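Local coordinates for Ice-binding protein isoform1a (Antarctomyces psychrotrophicus, PDB 7BWX) that binds to ice, probably through specific water molecules of the prism planes, as an antifreeze protein built on a right-handed beta-solenoid, at residues Q78-T83 with V125-L130; G109-L114 with V135-S140; L163-H168 with A181-T186. The protein carries 1 engineered substitution. One frame throughout, in Å; residues are numbered along the deposited sequence.

Interaction 1. Residues Q78-T83 with V125-L130; sequences QALIAT and VWVFQL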
ATOM      1  N   GLN A  78      -0.485  -7.037  11.788  1.00 14.92           N
ATOM      2  CA  GLN A  78       0.263  -6.653  12.987  1.00 16.68           C
ATOM      3  C   GLN A  78       0.415  -7.854  13.928  1.00 16.75           C
ATOM      4  O   GLN A  78       1.427  -7.881  14.679  1.00 18.86           O
ATOM      5  CB  GLN A  78      -0.370  -5.451  13.691  1.00 16.37           C
ATOM      6  CG  GLN A  78      -0.152  -4.161  12.899  1.00 17.18           C
ATOM      7  CD  GLN A  78      -0.279  -2.937  13.772  1.00 17.98           C
ATOM      8  OE1 GLN A  78      -1.128  -2.902  14.674  1.00 16.70           O
ATOM      9  NE2 GLN A  78       0.532  -1.908  13.496  1.00 14.90           N
ATOM     10  N   ALA A  79      -0.555  -8.758  13.957  1.00 16.72           N
ATOM     11  CA  ALA A  79      -0.557  -9.880  14.918  1.00 18.40           C
ATOM     12  C   ALA A  79       0.402 -10.987  14.471  1.00 19.96           C
ATOM     13  O   ALA A  79       0.737 -11.836  15.264  1.00 20.64           O
ATOM     14  CB  ALA A  79      -1.936 -10.410  15.076  1.00 19.25           C
ATOM     15  N   LEU A  80       0.791 -11.035  13.210  1.00 18.21           N
ATOM     16  CA  LEU A  80       1.698 -12.104  12.736  1.00 18.66           C
ATOM     17  C   LEU A  80       2.976 -12.130  13.579  1.00 17.78           C
ATOM     18  O   LEU A  80       3.561 -11.054  13.898  1.00 18.20           O
ATOM     19  CB  LEU A  80       2.043 -11.899  11.259  1.00 19.51           C
ATOM     20  CG  LEU A  80       0.943 -12.213  10.247  1.00 20.88           C
ATOM     21  CD1 LEU A  80       1.390 -11.754   8.865  1.00 21.91           C
ATOM     22  CD2 LEU A  80       0.581 -13.704  10.217  1.00 22.49           C
ATOM     23  N   ILE A  81       3.482 -13.334  13.821  1.00 20.51           N
ATOM     24  CA  ILE A  81       4.831 -13.508  14.431  1.00 23.89           C
ATOM     25  C   ILE A  81       5.880 -13.221  13.348  1.00 19.84           C
ATOM     26  O   ILE A  81       5.804 -13.826  12.311  1.00 21.36           O
ATOM     27  CB  ILE A  81       5.005 -14.923  15.039  1.00 29.27           C
ATOM     28  CG1 ILE A  81       3.857 -15.311  15.982  1.00 32.84           C
ATOM     29  CG2 ILE A  81       6.333 -15.014  15.765  1.00 28.72           C
ATOM     30  CD1 ILE A  81       3.716 -14.361  17.163  1.00 38.61           C
ATOM     31  N   ALA A  82       6.851 -12.366  13.640  1.00 21.42           N
ATOM     32  CA  ALA A  82       7.925 -11.962  12.713  1.00 23.52           C
ATOM     33  C   ALA A  82       8.821 -13.180  12.464  1.00 28.05           C
ATOM     34  O   ALA A  82       8.932 -14.026  13.366  1.00 25.57           O
ATOM     35  CB  ALA A  82       8.676 -10.776  13.251  1.00 24.20           C
ATOM     36  N   THR A  83       9.281 -13.360  11.230  1.00 24.71           N
ATOM     37  CA  THR A  83      10.312 -14.354  10.880  1.00 25.42           C
ATOM     38  C   THR A  83      11.661 -13.651  10.880  1.00 27.93           C
ATOM     39  O   THR A  83      12.647 -14.359  11.004  1.00 26.92           O
ATOM     40  CB  THR A  83      10.035 -15.016   9.530  1.00 26.22           C
ATOM     41  OG1 THR A  83      10.080 -14.007   8.514  1.00 22.60           O
ATOM     42  CG2 THR A  83       8.721 -15.763   9.553  1.00 26.83           C
ATOM     43  N   VAL A 125       5.278 -14.790   0.300  1.00 21.43           N
ATOM     44  CA  VAL A 125       4.559 -13.633   0.899  1.00 20.79           C
ATOM     45  C   VAL A 125       5.538 -12.775   1.679  1.00 19.59           C
ATOM     46  O   VAL A 125       6.450 -13.328   2.363  1.00 18.44           O
ATOM     47  CB  VAL A 125       3.371 -14.115   1.754  1.00 21.83           C
ATOM     48  CG1 VAL A 125       2.781 -12.974   2.554  1.00 20.80           C
ATOM     49  CG2 VAL A 125       2.321 -14.767   0.888  1.00 22.62           C
ATOM     50  N   TRP A 126       5.381 -11.445   1.556  1.00 18.23           N
ATOM     51  CA  TRP A 126       6.094 -10.436   2.354  1.00 17.08           C
ATOM     52  C   TRP A 126       5.073  -9.648   3.183  1.00 17.31           C
ATOM     53  O   TRP A 126       4.105  -9.084   2.618  1.00 16.61           O
ATOM     54  CB  TRP A 126       6.915  -9.474   1.519  1.00 17.42           C
ATOM     55  CG  TRP A 126       8.052 -10.088   0.773  1.00 19.37           C
ATOM     56  CD1 TRP A 126       9.382 -10.066   1.086  1.00 20.53           C
ATOM     57  CD2 TRP A 126       7.928 -10.831  -0.439  1.00 18.14           C
ATOM     58  NE1 TRP A 126      10.090 -10.749   0.134  1.00 20.94           N
ATOM     59  CE2 TRP A 126       9.224 -11.208  -0.826  1.00 20.61           C
ATOM     60  CE3 TRP A 126       6.853 -11.192  -1.227  1.00 18.43           C
ATOM     61  CZ2 TRP A 126       9.449 -11.973  -1.971  1.00 21.86           C
ATOM     62  CZ3 TRP A 126       7.073 -11.919  -2.370  1.00 22.43           C
ATOM     63  CH2 TRP A 126       8.355 -12.311  -2.730  1.00 20.33           C
ATOM     64  N   VAL A 127       5.319  -9.572   4.477  1.00 15.96           N
ATOM     65  CA  VAL A 127       4.560  -8.672   5.384  1.00 16.06           C
ATOM     66  C   VAL A 127       5.598  -7.816   6.085  1.00 17.29           C
ATOM     67  O   VAL A 127       6.408  -8.363   6.858  1.00 16.95           O
ATOM     68  CB  VAL A 127       3.663  -9.423   6.380  1.00 17.10           C
ATOM     69  CG1 VAL A 127       2.911  -8.416   7.221  1.00 17.93           C
ATOM     70  CG2 VAL A 127       2.739 -10.392   5.719  1.00 17.20           C
ATOM     71  N   PHE A 128       5.603  -6.526   5.781  1.00 16.39           N
ATOM     72  CA  PHE A 128       6.427  -5.538   6.464  1.00 16.10           C
ATOM     73  C   PHE A 128       5.603  -4.953   7.596  1.00 15.97           C
ATOM     74  O   PHE A 128       4.683  -4.185   7.327  1.00 15.97           O
ATOM     75  CB  PHE A 128       6.963  -4.536   5.462  1.00 16.89           C
ATOM     76  CG  PHE A 128       7.954  -5.164   4.508  1.00 17.09           C
ATOM     77  CD1 PHE A 128       9.303  -5.224   4.826  1.00 19.35           C
ATOM     78  CD2 PHE A 128       7.536  -5.664   3.292  1.00 19.13           C
ATOM     79  CE1 PHE A 128      10.212  -5.830   3.962  1.00 19.30           C
ATOM     80  CE2 PHE A 128       8.435  -6.231   2.401  1.00 21.08           C
ATOM     81  CZ  PHE A 128       9.778  -6.319   2.746  1.00 20.20           C
ATOM     82  N   GLN A 129       6.039  -5.237   8.821  1.00 15.64           N
ATOM     83  CA  GLN A 129       5.404  -4.737  10.065  1.00 16.39           C
ATOM     84  C   GLN A 129       6.174  -3.492  10.459  1.00 16.00           C
ATOM     85  O   GLN A 129       7.248  -3.627  11.133  1.00 16.50           O
ATOM     86  CB  GLN A 129       5.396  -5.805  11.164  1.00 15.47           C
ATOM     87  CG  GLN A 129       4.705  -7.089  10.758  1.00 16.39           C
ATOM     88  CD  GLN A 129       4.767  -8.099  11.876  1.00 18.64           C
ATOM     89  OE1 GLN A 129       5.843  -8.328  12.439  1.00 18.21           O
ATOM     90  NE2 GLN A 129       3.640  -8.726  12.180  1.00 15.96           N
ATOM     91  N   LEU A 130       5.717  -2.334   9.993  1.00 15.35           N
ATOM     92  CA  LEU A 130       6.380  -1.039  10.242  1.00 15.54           C
ATOM     93  C   LEU A 130       5.665  -0.368  11.416  1.00 17.88           C
ATOM     94  O   LEU A 130       4.514   0.020  11.285  1.00 16.60           O
ATOM     95  CB  LEU A 130       6.365  -0.208   8.960  1.00 16.04           C
ATOM     96  CG  LEU A 130       6.841  -0.943   7.704  1.00 17.88           C
ATOM     97  CD1 LEU A 130       6.863  -0.035   6.488  1.00 19.63           C
ATOM     98  CD2 LEU A 130       8.219  -1.565   7.894  1.00 17.46           C
TER
HETATM   99  O   HOH W   1       2.706  -2.291  11.697  1.00 16.49           O
HETATM  100  O   HOH W   2       5.773  -8.617  15.083  1.00 29.45           O

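Interaction 2. Residues G109-L114 with V135-S140; sequences GLDGVL and VTYASS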
ATOM      1  N   GLY A 109      12.659   4.338   6.142  1.00 20.40           N
ATOM      2  CA  GLY A 109      12.810   5.045   4.869  1.00 18.96           C
ATOM      3  C   GLY A 109      13.251   4.085   3.804  1.00 18.62           C
ATOM      4  O   GLY A 109      13.929   3.100   4.121  1.00 18.47           O
ATOM      5  N   LEU A 110      12.885   4.379   2.561  1.00 20.16           N
ATOM      6  CA  LEU A 110      13.344   3.632   1.373  1.00 20.55           C
ATOM      7  C   LEU A 110      13.912   4.654   0.404  1.00 20.81           C
ATOM      8  O   LEU A 110      13.168   5.399  -0.230  1.00 19.97           O
ATOM      9  CB  LEU A 110      12.206   2.810   0.788  1.00 22.08           C
ATOM     10  CG  LEU A 110      12.393   2.230  -0.621  1.00 26.05           C
ATOM     11  CD1 LEU A 110      13.749   1.608  -0.805  1.00 26.21           C
ATOM     12  CD2 LEU A 110      11.289   1.202  -0.836  1.00 28.42           C
ATOM     13  N   ASP A 111      15.237   4.697   0.357  1.00 21.48           N
ATOM     14  CA  ASP A 111      16.017   5.506  -0.592  1.00 23.02           C
ATOM     15  C   ASP A 111      16.764   4.503  -1.467  1.00 24.22           C
ATOM     16  O   ASP A 111      17.428   3.628  -0.908  1.00 26.27           O
ATOM     17  CB  ASP A 111      16.933   6.431   0.199  1.00 26.11           C
ATOM     18  CG  ASP A 111      17.617   7.475  -0.645  1.00 31.16           C
ATOM     19  OD1 ASP A 111      17.125   7.780  -1.756  1.00 29.66           O
ATOM     20  OD2 ASP A 111      18.581   8.031  -0.144  1.00 36.60           O
ATOM     21  N   GLY A 112      16.591   4.566  -2.776  1.00 21.79           N
ATOM     22  CA  GLY A 112      17.211   3.618  -3.715  1.00 20.22           C
ATOM     23  C   GLY A 112      16.254   2.518  -4.083  1.00 19.80           C
ATOM     24  O   GLY A 112      15.087   2.815  -4.339  1.00 20.62           O
ATOM     25  N   VAL A 113      16.709   1.288  -4.101  1.00 17.78           N
ATOM     26  CA  VAL A 113      15.927   0.181  -4.671  1.00 19.08           C
ATOM     27  C   VAL A 113      15.829  -0.903  -3.620  1.00 20.51           C
ATOM     28  O   VAL A 113      16.859  -1.290  -3.056  1.00 20.56           O
ATOM     29  CB  VAL A 113      16.556  -0.353  -5.978  1.00 19.59           C
ATOM     30  CG1 VAL A 113      15.804  -1.563  -6.506  1.00 20.67           C
ATOM     31  CG2 VAL A 113      16.645   0.735  -7.008  1.00 19.56           C
ATOM     32  N   LEU A 114      14.633  -1.437  -3.457  1.00 18.43           N
ATOM     33  CA  LEU A 114      14.400  -2.644  -2.659  1.00 18.39           C
ATOM     34  C   LEU A 114      13.974  -3.763  -3.596  1.00 18.19           C
ATOM     35  O   LEU A 114      13.039  -3.572  -4.378  1.00 18.31           O
ATOM     36  CB  LEU A 114      13.349  -2.316  -1.577  1.00 21.02           C
ATOM     37  CG  LEU A 114      12.759  -3.518  -0.817  1.00 22.86           C
ATOM     38  CD1 LEU A 114      13.854  -4.278  -0.072  1.00 25.93           C
ATOM     39  CD2 LEU A 114      11.756  -3.027   0.200  1.00 25.45           C
ATOM     40  N   VAL A 135       8.359   6.259   4.899  1.00 15.67           N
ATOM     41  CA  VAL A 135       8.654   7.332   3.916  1.00 14.98           C
ATOM     42  C   VAL A 135       9.512   6.731   2.805  1.00 15.45           C
ATOM     43  O   VAL A 135      10.601   6.179   3.111  1.00 14.78           O
ATOM     44  CB  VAL A 135       9.368   8.504   4.581  1.00 15.43           C
ATOM     45  CG1 VAL A 135       9.776   9.536   3.531  1.00 17.67           C
ATOM     46  CG2 VAL A 135       8.512   9.142   5.669  1.00 15.89           C
ATOM     47  N   THR A 136       9.054   6.813   1.576  1.00 15.52           N
ATOM     48  CA  THR A 136       9.861   6.447   0.390  1.00 15.88           C
ATOM     49  C   THR A 136      10.372   7.746  -0.203  1.00 16.01           C
ATOM     50  O   THR A 136       9.647   8.779  -0.193  1.00 16.29           O
ATOM     51  CB  THR A 136       9.078   5.521  -0.533  1.00 15.88           C
ATOM     52  OG1 THR A 136       8.090   6.266  -1.261  1.00 15.85           O
ATOM     53  CG2 THR A 136       8.469   4.366   0.226  1.00 16.38           C
ATOM     54  N   TYR A 137      11.620   7.723  -0.687  1.00 16.60           N
ATOM     55  CA  TYR A 137      12.282   8.941  -1.215  1.00 17.75           C
ATOM     56  C   TYR A 137      12.004   9.059  -2.715  1.00 16.74           C
ATOM     57  O   TYR A 137      11.527   8.112  -3.346  1.00 17.18           O
ATOM     58  CB  TYR A 137      13.751   8.953  -0.763  1.00 21.26           C
ATOM     59  CG  TYR A 137      13.814   9.208   0.727  1.00 26.63           C
ATOM     60  CD1 TYR A 137      13.483  10.468   1.231  1.00 35.92           C
ATOM     61  CD2 TYR A 137      13.944   8.171   1.632  1.00 27.08           C
ATOM     62  CE1 TYR A 137      13.433  10.725   2.595  1.00 40.21           C
ATOM     63  CE2 TYR A 137      13.971   8.415   2.992  1.00 31.82           C
ATOM     64  CZ  TYR A 137      13.689   9.687   3.480  1.00 42.58           C
ATOM     65  OH  TYR A 137      13.623   9.935   4.825  1.00 45.52           O
ATOM     66  N   ALA A 138      12.306  10.234  -3.238  1.00 16.62           N
ATOM     67  CA  ALA A 138      12.134  10.601  -4.652  1.00 17.91           C
ATOM     68  C   ALA A 138      12.840   9.537  -5.492  1.00 17.05           C
ATOM     69  O   ALA A 138      13.980   9.096  -5.140  1.00 17.48           O
ATOM     70  CB  ALA A 138      12.619  12.016  -4.912  1.00 18.75           C
ATOM     71  N   SER A 139      12.132   9.031  -6.483  1.00 16.77           N
ATOM     72  CA  SER A 139      12.665   8.080  -7.492  1.00 17.81           C
ATOM     73  C   SER A 139      13.113   6.790  -6.831  1.00 18.11           C
ATOM     74  O   SER A 139      13.793   6.002  -7.480  1.00 17.61           O
ATOM     75  CB  SER A 139      13.771   8.718  -8.298  1.00 18.75           C
ATOM     76  OG  SER A 139      13.242   9.755  -9.115  1.00 17.43           O
ATOM     77  N   SER A 140      12.625   6.488  -5.632  1.00 16.38           N
ATOM     78  CA  SER A 140      12.865   5.163  -5.036  1.00 14.37           C
ATOM     79  C   SER A 140      12.027   4.125  -5.786  1.00 14.62           C
ATOM     80  O   SER A 140      11.005   4.492  -6.396  1.00 15.95           O
ATOM     81  CB  SER A 140      12.604   5.162  -3.521  1.00 15.38           C
ATOM     82  OG  SER A 140      11.225   5.390  -3.235  1.00 14.78           O
TER
HETATM   83  O   HOH W   3      15.385   7.208  -3.873  1.00 20.67           O

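Interaction 3. Residues L163-H168 with A181-T186; sequences LGTYSH and AQTGAT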
ATOM      1  N   LEU A 163       4.674   8.493   0.220  1.00 13.91           N
ATOM      2  CA  LEU A 163       5.349   7.890  -0.954  1.00 16.05           C
ATOM      3  C   LEU A 163       5.995   9.043  -1.741  1.00 15.09           C
ATOM      4  O   LEU A 163       5.306  10.015  -2.125  1.00 15.44           O
ATOM      5  CB  LEU A 163       4.353   7.055  -1.756  1.00 15.54           C
ATOM      6  CG  LEU A 163       3.545   6.041  -0.947  1.00 14.92           C
ATOM      7  CD1 LEU A 163       2.668   5.229  -1.861  1.00 16.29           C
ATOM      8  CD2 LEU A 163       4.474   5.148  -0.128  1.00 16.07           C
ATOM      9  N   GLY A 164       7.299   8.962  -1.984  1.00 14.96           N
ATOM     10  CA  GLY A 164       8.016  10.154  -2.490  1.00 14.27           C
ATOM     11  C   GLY A 164       7.725  10.462  -3.958  1.00 13.90           C
ATOM     12  O   GLY A 164       7.164   9.589  -4.681  1.00 15.05           O
ATOM     13  N   THR A 165       8.123  11.644  -4.414  1.00 14.26           N
ATOM     14  CA  THR A 165       7.870  12.117  -5.802  1.00 16.14           C
ATOM     15  C   THR A 165       8.558  11.180  -6.799  1.00 15.34           C
ATOM     16  O   THR A 165       9.733  10.794  -6.588  1.00 13.49           O
ATOM     17  CB  THR A 165       8.315  13.570  -6.007  1.00 18.18           C
ATOM     18  OG1 THR A 165       9.700  13.602  -5.658  1.00 20.03           O
ATOM     19  CG2 THR A 165       7.556  14.545  -5.126  1.00 19.21           C
ATOM     20  N   TYR A 166       7.779  10.668  -7.747  1.00 15.05           N
ATOM     21  CA  TYR A 166       8.263   9.825  -8.861  1.00 17.27           C
ATOM     22  C   TYR A 166       8.742   8.481  -8.356  1.00 18.09           C
ATOM     23  O   TYR A 166       9.350   7.744  -9.152  1.00 18.19           O
ATOM     24  CB  TYR A 166       9.276  10.646  -9.673  1.00 19.17           C
ATOM     25  CG  TYR A 166       8.563  11.757 -10.376  1.00 22.09           C
ATOM     26  CD1 TYR A 166       7.674  11.420 -11.377  1.00 28.11           C
ATOM     27  CD2 TYR A 166       8.659  13.079  -9.979  1.00 28.38           C
ATOM     28  CE1 TYR A 166       6.953  12.383 -12.056  1.00 34.22           C
ATOM     29  CE2 TYR A 166       7.928  14.064 -10.634  1.00 29.46           C
ATOM     30  CZ  TYR A 166       7.077  13.700 -11.670  1.00 31.53           C
ATOM     31  OH  TYR A 166       6.288  14.568 -12.377  1.00 44.24           O
ATOM     32  N   SER A 167       8.410   8.115  -7.108  1.00 16.10           N
ATOM     33  CA  SER A 167       8.740   6.793  -6.547  1.00 15.09           C
ATOM     34  C   SER A 167       7.850   5.726  -7.168  1.00 14.54           C
ATOM     35  O   SER A 167       6.809   6.061  -7.762  1.00 14.32           O
ATOM     36  CB  SER A 167       8.583   6.768  -5.032  1.00 16.66           C
ATOM     37  OG  SER A 167       7.225   6.975  -4.669  1.00 15.05           O
ATOM     38  N   HIS A 168       8.244   4.480  -7.019  1.00 12.67           N
ATOM     39  CA  HIS A 168       7.479   3.321  -7.483  1.00 12.77           C
ATOM     40  C   HIS A 168       7.393   2.295  -6.370  1.00 13.70           C
ATOM     41  O   HIS A 168       8.415   1.945  -5.791  1.00 14.18           O
ATOM     42  CB  HIS A 168       8.074   2.709  -8.752  1.00 13.02           C
ATOM     43  CG  HIS A 168       7.283   1.539  -9.205  1.00 13.27           C
ATOM     44  ND1 HIS A 168       6.022   1.702  -9.745  1.00 13.78           N
ATOM     45  CD2 HIS A 168       7.486   0.202  -9.086  1.00 14.32           C
ATOM     46  CE1 HIS A 168       5.510   0.507  -9.997  1.00 13.29           C
ATOM     47  NE2 HIS A 168       6.403  -0.434  -9.631  1.00 13.79           N
ATOM     48  N   ALA A 181       0.528  10.047  -1.423  1.00 15.52           N
ATOM     49  CA  ALA A 181       1.328   9.764  -2.620  1.00 15.52           C
ATOM     50  C   ALA A 181       1.692  11.115  -3.234  1.00 15.12           C
ATOM     51  O   ALA A 181       0.807  11.858  -3.697  1.00 16.04           O
ATOM     52  CB  ALA A 181       0.552   8.836  -3.500  1.00 14.90           C
ATOM     53  N   GLN A 182       2.967  11.448  -3.190  1.00 15.27           N
ATOM     54  CA  GLN A 182       3.471  12.727  -3.730  1.00 16.88           C
ATOM     55  C   GLN A 182       3.582  12.645  -5.263  1.00 15.64           C
ATOM     56  O   GLN A 182       3.420  11.549  -5.851  1.00 14.30           O
ATOM     57  CB  GLN A 182       4.793  13.085  -3.057  1.00 18.48           C
ATOM     58  CG  GLN A 182       4.609  13.372  -1.569  1.00 23.93           C
ATOM     59  CD  GLN A 182       5.893  13.702  -0.850  1.00 27.96           C
ATOM     60  OE1 GLN A 182       6.990  13.398  -1.286  1.00 36.26           O
ATOM     61  NE2 GLN A 182       5.742  14.363   0.280  1.00 34.04           N
ATOM     62  N   THR A 183       3.773  13.815  -5.870  1.00 15.06           N
ATOM     63  CA  THR A 183       3.750  14.028  -7.329  1.00 15.19           C
ATOM     64  C   THR A 183       4.433  12.869  -8.041  1.00 13.81           C
ATOM     65  O   THR A 183       5.619  12.636  -7.863  1.00 14.17           O
ATOM     66  CB  THR A 183       4.437  15.350  -7.722  1.00 17.41           C
ATOM     67  OG1 THR A 183       3.966  16.347  -6.817  1.00 18.78           O
ATOM     68  CG2 THR A 183       4.110  15.761  -9.140  1.00 18.62           C
ATOM     69  N   GLY A 184       3.674  12.201  -8.871  1.00 14.35           N
ATOM     70  CA  GLY A 184       4.206  11.261  -9.858  1.00 15.57           C
ATOM     71  C   GLY A 184       4.465   9.911  -9.264  1.00 14.09           C
ATOM     72  O   GLY A 184       4.907   9.039 -10.042  1.00 13.48           O
ATOM     73  N   ALA A 185       4.247   9.702  -7.960  1.00 14.12           N
ATOM     74  CA  ALA A 185       4.443   8.339  -7.410  1.00 12.95           C
ATOM     75  C   ALA A 185       3.535   7.341  -8.133  1.00 12.93           C
ATOM     76  O   ALA A 185       2.357   7.660  -8.448  1.00 12.57           O
ATOM     77  CB  ALA A 185       4.238   8.323  -5.917  1.00 13.94           C
ATOM     78  N   THR A 186       4.033   6.127  -8.330  1.00 12.70           N
ATOM     79  CA  THR A 186       3.304   5.048  -9.017  1.00 14.44           C
ATOM     80  C   THR A 186       3.274   3.844  -8.095  1.00 13.20           C
ATOM     81  O   THR A 186       4.241   3.624  -7.301  1.00 13.71           O
ATOM     82  CB  THR A 186       3.895   4.749 -10.406  1.00 14.93           C
ATOM     83  OG1 THR A 186       5.243   4.305 -10.269  1.00 15.58           O
ATOM     84  CG2 THR A 186       3.838   5.967 -11.310  1.00 15.31           C
TER
HETATM   85  O   HOH W   4       9.604  12.950  -2.244  1.00 24.67           O
HETATM   86  O   HOH W   5       5.327   5.048  -4.900  1.00 20.89           O
HETATM   87  O   HOH W   6       7.317   6.233 -10.430  1.00 37.24           O

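Interaction 1. Residues Q78-T83 with V125-L130
Q129 reaches from strand 126-130 to the chain leaving helix 61-79, and its amide makes the direct hydrogen bond of this contact. CB starts toward the 78-83 segment. CG stands beside the backbone N and opposite the carbonyl carbon (chi1 -57°), and with the chain extended beyond it the amide is delivered to the backbone of L80, the first residue past the helix to leave helical angles. There NE2 donates to L80 O at 2.9 Å, with an N-H...O angle of 166°. The acceptor lies close to the Q129 amide plane, whereas the donor is tilted 28° from the L80 carbonyl plane. NE2 also bonds to G77 O, so two backbone carbonyls near the helix end are served by one amide nitrogen; Q78 O, 3.4 Å from NE2, is at a poor angle and is not a third. The flank of the same amide is apolar: L80 CB lies 3.7 Å from Q129 NE2, and A82 CB comes within 3.8 Å of Q129 OE1. A water stands 2.7 Å from Q129 OE1.

Beside this polar link, L80 CD1 touches V127 CG2 at 3.7 Å, the two side chains crossing at about a right angle. A second water accepts from Q78 NE2 at 2.8 Å and donates to L130 O, bridging the segments without direct side-chain contact. The geometry implies that NE2, bonded to both L80 O and G77 O, fixes the amide's rotation and ties the C-terminal end of the helix to the solenoid wall through one neutral side chain, with contact between apolar side chains confined to the L80-V127 touch.

Interaction 2. Residues G109-L114 with V135-S140
L110 and T136 pair as parallel strand neighbours, and the close-fitting part of the contact centres on the carbonyl of L110. L110 N donates to V135 O at 3.0 Å, and Y137 N donates to L110 O at 2.8 Å with an N-H...O angle of 164°. S140 CB comes within 3.3 Å of the same L110 O, while L110 CG meets S140 CB at 4.1 Å on the buried side. S140 OG takes the position between its backbone N and carbonyl carbon (chi1 66°), from which it donates to Y137 O; that oxygen also accepts from S140 N, so two bonds close the type II turn Y137-S140.

Toward solvent the fit is looser. The ring of Y137 lies beside the 109-111 backbone, with L110 O near the plane at its edge. Its CE2 is 4.0 Å from the CA of G109. D111 crosses Y137 at about a right angle, its OD1 3.7 Å from Y137 CB and its carboxylate turned 65° from the ring. Here a water adds to the direct touch: it donates to D111 OD1 and A138 O and accepts from G112 N at 3.1 Å.

Parallel bridges at G109-V135 and L110-T136, running into a corner where the chain turns, are characteristic of successive coils of a beta-helix, here the right-handed beta-solenoid of this ice-binding protein.

Interaction 3. Residues L163-H168 with A181-T186
Two successive corner turns of the beta-solenoid stack in parallel here: each segment leaves a strand, 161-163 or 179-181, makes a type II turn (G164-S167 and Q182-A185) and enters the next strand. Parallel bridges L163-A181 and H168-T186 enclose the turns, and three backbone bonds link one coil to the next: Q182 N to L163 O (2.9 Å), Y166 N to T183 O with a more bent N-H...O angle of 135°, and T186 N to S167 O.

Side chains add contacts on several sides of the turns. The Y166 ring lays one face over G184, whose CA is 4.1 Å from the ring centroid and 27° off its normal, a CH-pi contact; T183 O lies over a ring face as well, offset toward the rim. On the inner side A185 CB packs against the bonded pair of G164 O, 3.4 Å away, and S167 OG, which donates to it. T165 CG2 packs on Q182 CB at 3.7 Å, while a water joins T165 N to Q182 OE1.

At the far end H168 CG is anti to the backbone N (chi1 -180°), and the imidazole meets T186 at its edge: ND1 and T186 OG1 are hydrogen-bonded at 2.8 Å, with either atom possibly the donor. A water donates to S167 O and is hydrogen-bonded to T186 OG1. H168 NE2 bonds to E170 OE2. Held through both nitrogens, the imidazole has its rotation fixed, and the acidic partner would probably polarise it; the turns are thus joined by backbone bonds along their length and by a polar, partly hydrated link where the next strands begin.

In the fold
Interactions 2 and 3 occupy neighbouring coils on one side of the solenoid, their centres about 10 Å apart, and they touch directly. T136 OG1 lies 2.9 Å from G164 N and S140 O 2.8 Å from H168 N, both probable hydrogen bonds, while A138 CB packs on T165 OG1; the corner of 135-140 therefore continues the stack formed by 163-168 and 181-186. Interaction 1 lies elsewhere, where the helix end meets the wall: its centre is about 20 Å from that of interaction 2 and about 24 Å from that of interaction 3, which lies on the opposite side of the chain's centre. Strand 126-130 of interaction 1 leads along the chain into strand 134-136 of interaction 2.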